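PDB 3TW0: cell wall surface anchor family protein from Streptococcus agalactiae serogroup V, which is the adhesive tip pilin of the pilus and probably attaches to host tissue through a magnesium-binding von Willebrand factor type A domain. Local coordinates for residues S90-H103 with E129-G141. The protein carries 2 engineered substitutions. Sequence-based numbering, arbitrary orientation.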
loop_
_atom_site.group_PDB
_atom_site.type_symbol
_atom_site.label_atom_id
_atom_site.label_comp_id
_atom_site.label_asym_id
_atom_site.label_seq_id
_atom_site.Cartn_x
_atom_site.Cartn_y
_atom_site.Cartn_z
ATOM N N SER A 90 3.037 -3.188 24.171
ATOM C CA SER A 90 2.579 -4.578 24.018
ATOM C C SER A 90 3.485 -5.571 23.288
ATOM O O SER A 90 3.069 -6.690 23.049
ATOM C CB SER A 90 1.114 -4.694 23.537
ATOM O OG SER A 90 0.559 -3.479 23.076
ATOM N N TRP A 91 4.711 -5.198 22.957
ATOM C CA TRP A 91 5.633 -6.142 22.317
ATOM C C TRP A 91 7.004 -6.062 22.957
ATOM O O TRP A 91 7.388 -4.996 23.475
ATOM C CB TRP A 91 5.764 -5.865 20.801
ATOM C CG TRP A 91 4.456 -5.903 20.075
ATOM C CD1 TRP A 91 3.745 -4.828 19.602
ATOM C CD2 TRP A 91 3.678 -7.071 19.770
ATOM N NE1 TRP A 91 2.573 -5.260 19.018
ATOM C CE2 TRP A 91 2.499 -6.629 19.122
ATOM C CE3 TRP A 91 3.859 -8.443 19.991
ATOM C CZ2 TRP A 91 1.516 -7.510 18.673
ATOM C CZ3 TRP A 91 2.870 -9.335 19.543
ATOM C CH2 TRP A 91 1.717 -8.854 18.881
ATOM N N ASP A 92 7.734 -7.177 22.917
ATOM C CA ASP A 92 9.140 -7.199 23.298
ATOM C C ASP A 92 9.931 -6.332 22.316
ATOM O O ASP A 92 9.572 -6.245 21.138
ATOM C CB ASP A 92 9.691 -8.628 23.279
ATOM C CG ASP A 92 11.174 -8.684 23.640
ATOM O OD1 ASP A 92 11.554 -8.203 24.739
ATOM O OD2 ASP A 92 11.962 -9.197 22.815
ATOM N N TYR A 93 11.004 -5.699 22.779
ATOM C CA TYR A 93 11.726 -4.764 21.902
ATOM C C TYR A 93 12.427 -5.405 20.693
ATOM O O TYR A 93 12.766 -4.700 19.729
ATOM C CB TYR A 93 12.699 -3.894 22.701
ATOM C CG TYR A 93 14.002 -4.561 23.085
ATOM C CD1 TYR A 93 15.130 -4.494 22.249
ATOM C CD2 TYR A 93 14.120 -5.242 24.296
ATOM C CE1 TYR A 93 16.340 -5.115 22.614
ATOM C CE2 TYR A 93 15.324 -5.854 24.676
ATOM C CZ TYR A 93 16.420 -5.786 23.838
ATOM O OH TYR A 93 17.592 -6.395 24.231
ATOM N N HIS A 94 12.686 -6.714 20.771
ATOM C CA HIS A 94 13.240 -7.500 19.640
ATOM C C HIS A 94 12.239 -7.739 18.490
ATOM O O HIS A 94 12.620 -8.183 17.403
ATOM C CB HIS A 94 13.717 -8.872 20.126
ATOM C CG HIS A 94 14.757 -8.808 21.201
ATOM N ND1 HIS A 94 16.089 -8.569 20.931
ATOM C CD2 HIS A 94 14.662 -8.948 22.544
ATOM C CE1 HIS A 94 16.767 -8.557 22.067
ATOM N NE2 HIS A 94 15.925 -8.792 23.060
ATOM N N LYS A 95 10.967 -7.486 18.745
ATOM C CA LYS A 95 9.896 -7.784 17.798
ATOM C C LYS A 95 9.835 -6.766 16.640
ATOM O O LYS A 95 8.910 -5.954 16.541
ATOM C CB LYS A 95 8.557 -7.893 18.543
ATOM C CG LYS A 95 7.522 -8.823 17.914
ATOM C CD LYS A 95 8.154 -10.081 17.332
ATOM C CE LYS A 95 7.107 -10.935 16.642
ATOM N NZ LYS A 95 7.754 -12.114 16.028
ATOM N N THR A 96 10.834 -6.830 15.764
ATOM C CA THR A 96 10.962 -5.847 14.700
ATOM C C THR A 96 10.590 -6.391 13.330
ATOM O O THR A 96 10.769 -5.701 12.308
ATOM C CB THR A 96 12.373 -5.238 14.675
ATOM O OG1 THR A 96 13.334 -6.280 14.493
ATOM C CG2 THR A 96 12.655 -4.489 15.988
ATOM N N THR A 97 10.113 -7.637 13.328
ATOM C CA THR A 97 9.414 -8.246 12.206
ATOM C C THR A 97 8.258 -9.028 12.800
ATOM O O THR A 97 8.293 -9.410 13.994
ATOM C CB THR A 97 10.297 -9.224 11.371
ATOM O OG1 THR A 97 10.777 -10.296 12.207
ATOM C CG2 THR A 97 11.481 -8.491 10.703
ATOM N N PHE A 98 7.214 -9.229 11.990
ATOM C CA PHE A 98 6.086 -10.074 12.377
ATOM C C PHE A 98 5.813 -11.015 11.236
ATOM O O PHE A 98 5.922 -10.615 10.060
ATOM C CB PHE A 98 4.833 -9.254 12.615
ATOM C CG PHE A 98 4.853 -8.466 13.884
ATOM C CD1 PHE A 98 4.284 -8.984 15.042
ATOM C CD2 PHE A 98 5.418 -7.198 13.917
ATOM C CE1 PHE A 98 4.279 -8.236 16.215
ATOM C CE2 PHE A 98 5.421 -6.448 15.075
ATOM C CZ PHE A 98 4.850 -6.973 16.239
ATOM N N THR A 99 5.421 -12.243 11.565
ATOM C CA THR A 99 5.180 -13.257 10.553
ATOM C C THR A 99 3.869 -13.908 10.923
ATOM O O THR A 99 3.683 -14.279 12.092
ATOM C CB THR A 99 6.362 -14.262 10.501
ATOM O OG1 THR A 99 7.536 -13.573 10.049
ATOM C CG2 THR A 99 6.089 -15.437 9.574
ATOM N N ALA A 100 2.929 -13.982 9.975
ATOM C CA ALA A 100 1.605 -14.552 10.252
ATOM C C ALA A 100 0.940 -15.078 8.999
ATOM O O ALA A 100 1.391 -14.793 7.878
ATOM C CB ALA A 100 0.683 -13.528 10.897
ATOM N N THR A 101 -0.160 -15.811 9.208
ATOM C CA THR A 101 -0.983 -16.312 8.136
ATOM C C THR A 101 -2.125 -15.330 7.913
ATOM O O THR A 101 -2.881 -15.010 8.844
ATOM C CB THR A 101 -1.528 -17.723 8.482
ATOM O OG1 THR A 101 -0.418 -18.623 8.622
ATOM C CG2 THR A 101 -2.449 -18.244 7.398
ATOM N N THR A 102 -2.245 -14.828 6.683
ATOM C CA THR A 102 -3.265 -13.819 6.358
ATOM C C THR A 102 -4.607 -14.509 6.252
ATOM O O THR A 102 -4.653 -15.704 6.011
ATOM C CB THR A 102 -2.956 -13.114 5.003
ATOM O OG1 THR A 102 -2.797 -14.098 3.973
ATOM C CG2 THR A 102 -1.661 -12.252 5.103
ATOM N N HIS A 103 -5.687 -13.762 6.453
ATOM C CA HIS A 103 -7.013 -14.185 6.041
ATOM C C HIS A 103 -7.029 -14.421 4.522
ATOM O O HIS A 103 -6.375 -13.711 3.767
ATOM C CB HIS A 103 -8.020 -13.060 6.303
ATOM C CG HIS A 103 -8.189 -12.686 7.745
ATOM N ND1 HIS A 103 -8.611 -13.582 8.709
ATOM C CD2 HIS A 103 -8.048 -11.496 8.376
ATOM C CE1 HIS A 103 -8.712 -12.961 9.870
ATOM N NE2 HIS A 103 -8.368 -11.697 9.698
ATOM N N GLU A 129 -8.886 -4.928 10.547
ATOM C CA GLU A 129 -8.303 -5.168 11.892
ATOM C C GLU A 129 -8.368 -3.964 12.820
ATOM O O GLU A 129 -8.380 -2.808 12.373
ATOM C CB GLU A 129 -6.847 -5.652 11.855
ATOM C CG GLU A 129 -6.535 -6.922 11.053
ATOM C CD GLU A 129 -7.310 -8.159 11.460
ATOM O OE1 GLU A 129 -7.843 -8.244 12.604
ATOM O OE2 GLU A 129 -7.408 -9.053 10.595
ATOM N N HIS A 130 -8.393 -4.273 14.119
ATOM C CA HIS A 130 -8.520 -3.284 15.182
ATOM C C HIS A 130 -7.300 -3.387 16.083
ATOM O O HIS A 130 -6.862 -4.487 16.413
ATOM C CB HIS A 130 -9.803 -3.536 16.003
ATOM C CG HIS A 130 -10.157 -2.417 16.941
ATOM N ND1 HIS A 130 -11.449 -1.966 17.109
ATOM C CD2 HIS A 130 -9.386 -1.651 17.752
ATOM C CE1 HIS A 130 -11.462 -0.975 17.984
ATOM N NE2 HIS A 130 -10.220 -0.752 18.379
ATOM N N ILE A 131 -6.758 -2.233 16.468
ATOM C CA ILE A 131 -5.562 -2.160 17.320
ATOM C C ILE A 131 -5.731 -2.986 18.615
ATOM O O ILE A 131 -4.740 -3.452 19.189
ATOM C CB ILE A 131 -5.169 -0.665 17.615
ATOM C CG1 ILE A 131 -3.787 -0.554 18.294
ATOM C CG2 ILE A 131 -6.260 0.054 18.424
ATOM C CD1 ILE A 131 -3.165 0.850 18.180
ATOM N N ASN A 132 -6.990 -3.178 19.030
ATOM C CA ASN A 132 -7.367 -4.022 20.178
ATOM C C ASN A 132 -8.018 -5.407 19.835
ATOM O O ASN A 132 -8.422 -6.165 20.732
ATOM C CB ASN A 132 -8.233 -3.207 21.162
ATOM C CG ASN A 132 -7.489 -1.976 21.725
ATOM O OD1 ASN A 132 -6.270 -1.985 21.876
ATOM N ND2 ASN A 132 -8.234 -0.921 22.035
ATOM N N GLY A 133 -8.091 -5.759 18.554
ATOM C CA GLY A 133 -8.583 -7.086 18.156
ATOM C C GLY A 133 -7.427 -8.067 18.052
ATOM O O GLY A 133 -6.736 -8.312 19.033
ATOM N N ASP A 134 -7.207 -8.614 16.853
ATOM C CA ASP A 134 -5.989 -9.367 16.551
ATOM C C ASP A 134 -4.789 -8.405 16.368
ATOM O O ASP A 134 -4.656 -7.765 15.310
ATOM C CB ASP A 134 -6.206 -10.215 15.283
ATOM C CG ASP A 134 -5.115 -11.271 15.078
ATOM O OD1 ASP A 134 -3.946 -11.037 15.490
ATOM O OD2 ASP A 134 -5.436 -12.342 14.494
ATOM N N ARG A 135 -3.934 -8.287 17.394
ATOM C CA ARG A 135 -2.807 -7.324 17.362
ATOM C C ARG A 135 -1.675 -7.776 16.445
ATOM O O ARG A 135 -0.850 -6.974 16.010
ATOM C CB ARG A 135 -2.230 -7.059 18.759
ATOM C CG ARG A 135 -3.081 -6.150 19.630
ATOM C CD ARG A 135 -2.296 -5.612 20.829
ATOM N NE ARG A 135 -3.069 -5.837 22.055
ATOM C CZ ARG A 135 -3.887 -4.945 22.627
ATOM N NH1 ARG A 135 -4.041 -3.726 22.109
ATOM N NH2 ARG A 135 -4.556 -5.276 23.731
ATOM N N THR A 136 -1.630 -9.067 16.173
ATOM C CA THR A 136 -0.658 -9.601 15.244
ATOM C C THR A 136 -1.018 -9.244 13.789
ATOM O O THR A 136 -0.163 -8.772 13.051
ATOM C CB THR A 136 -0.442 -11.108 15.480
ATOM O OG1 THR A 136 0.082 -11.263 16.797
ATOM C CG2 THR A 136 0.588 -11.701 14.502
ATOM N N LEU A 137 -2.281 -9.419 13.414
ATOM C CA LEU A 137 -2.712 -9.216 12.020
ATOM C C LEU A 137 -2.918 -7.729 11.764
ATOM O O LEU A 137 -2.885 -7.275 10.636
ATOM C CB LEU A 137 -3.985 -10.012 11.723
ATOM C CG LEU A 137 -3.790 -11.512 11.446
ATOM C CD1 LEU A 137 -5.141 -12.197 11.128
ATOM C CD2 LEU A 137 -2.859 -11.686 10.280
ATOM N N TYR A 138 -3.125 -6.982 12.841
ATOM C CA TYR A 138 -3.129 -5.534 12.792
ATOM C C TYR A 138 -1.810 -5.009 12.209
ATOM O O TYR A 138 -1.814 -3.985 11.540
ATOM C CB TYR A 138 -3.332 -4.931 14.198
ATOM C CG TYR A 138 -3.410 -3.412 14.186
ATOM C CD1 TYR A 138 -4.604 -2.765 13.855
ATOM C CD2 TYR A 138 -2.295 -2.632 14.497
ATOM C CE1 TYR A 138 -4.688 -1.402 13.844
ATOM C CE2 TYR A 138 -2.369 -1.249 14.489
ATOM C CZ TYR A 138 -3.571 -0.647 14.145
ATOM O OH TYR A 138 -3.676 0.724 14.122
ATOM N N GLN A 139 -0.710 -5.715 12.469
ATOM C CA GLN A 139 0.616 -5.383 11.920
ATOM C C GLN A 139 0.753 -5.521 10.388
ATOM O O GLN A 139 1.749 -5.048 9.802
ATOM C CB GLN A 139 1.695 -6.275 12.551
ATOM C CG GLN A 139 1.744 -6.239 14.060
ATOM C CD GLN A 139 1.813 -4.834 14.602
ATOM O OE1 GLN A 139 2.687 -4.062 14.231
ATOM N NE2 GLN A 139 0.905 -4.502 15.519
ATOM N N PHE A 140 -0.208 -6.214 9.777
ATOM C CA PHE A 140 -0.269 -6.433 8.326
ATOM C C PHE A 140 -1.299 -5.517 7.652
ATOM O O PHE A 140 -1.715 -5.748 6.491
ATOM C CB PHE A 140 -0.559 -7.921 8.036
ATOM C CG PHE A 140 0.539 -8.821 8.491
ATOM C CD1 PHE A 140 1.501 -9.278 7.592
ATOM C CD2 PHE A 140 0.654 -9.172 9.834
ATOM C CE1 PHE A 140 2.555 -10.094 8.020
ATOM C CE2 PHE A 140 1.716 -9.989 10.282
ATOM C CZ PHE A 140 2.652 -10.451 9.386
ATOM N N GLY A 141 -1.641 -4.435 8.356
ATOM C CA GLY A 141 -2.747 -3.544 7.967
ATOM C C GLY A 141 -2.346 -2.246 7.276
ATOM O O GLY A 141 -3.132 -1.326 7.220
#
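Q139 reaches across to F98 and W91 where, in the vWFA-type domain, strand 97-101, which pairs with strand 70-78 in an antiparallel sheet beside the central parallel one, packs against the irregular loop that leads on to the magnesium ligand T143. The case illustrates how one glutamine can pack its methylenes on an aromatic face while its amide bonds to a backbone carbonyl. Its CB lies 4.1 Å from CG of F98; its CG sits almost exactly over the ring centre, 3.6 Å from the centroid, a CH-pi contact. A bend at chi2 (-52°) then carries the amide along that same ring, with OE1 3.7 Å from CE2 of F98. NE2 turns back to donate to O of R135 (3.1 Å, 161°), a bond lying in the amide plane that helps fix the amide's rotation. The same carbonyl touches the edge of the W91 ring, and CE1 of F98 lies over one face of the indole, toward its rim. Farther along the strand, F140 brings CE2 to 3.7 Å from CB of A100. L137 divides its two methyls: CD2 packs on A100, and CD1 lies over the H103 ring. The imidazole lies nearly coplanar with the carboxylate of E129, and its NE2 donates to OE2 at 3.0 Å, though bent to 134°.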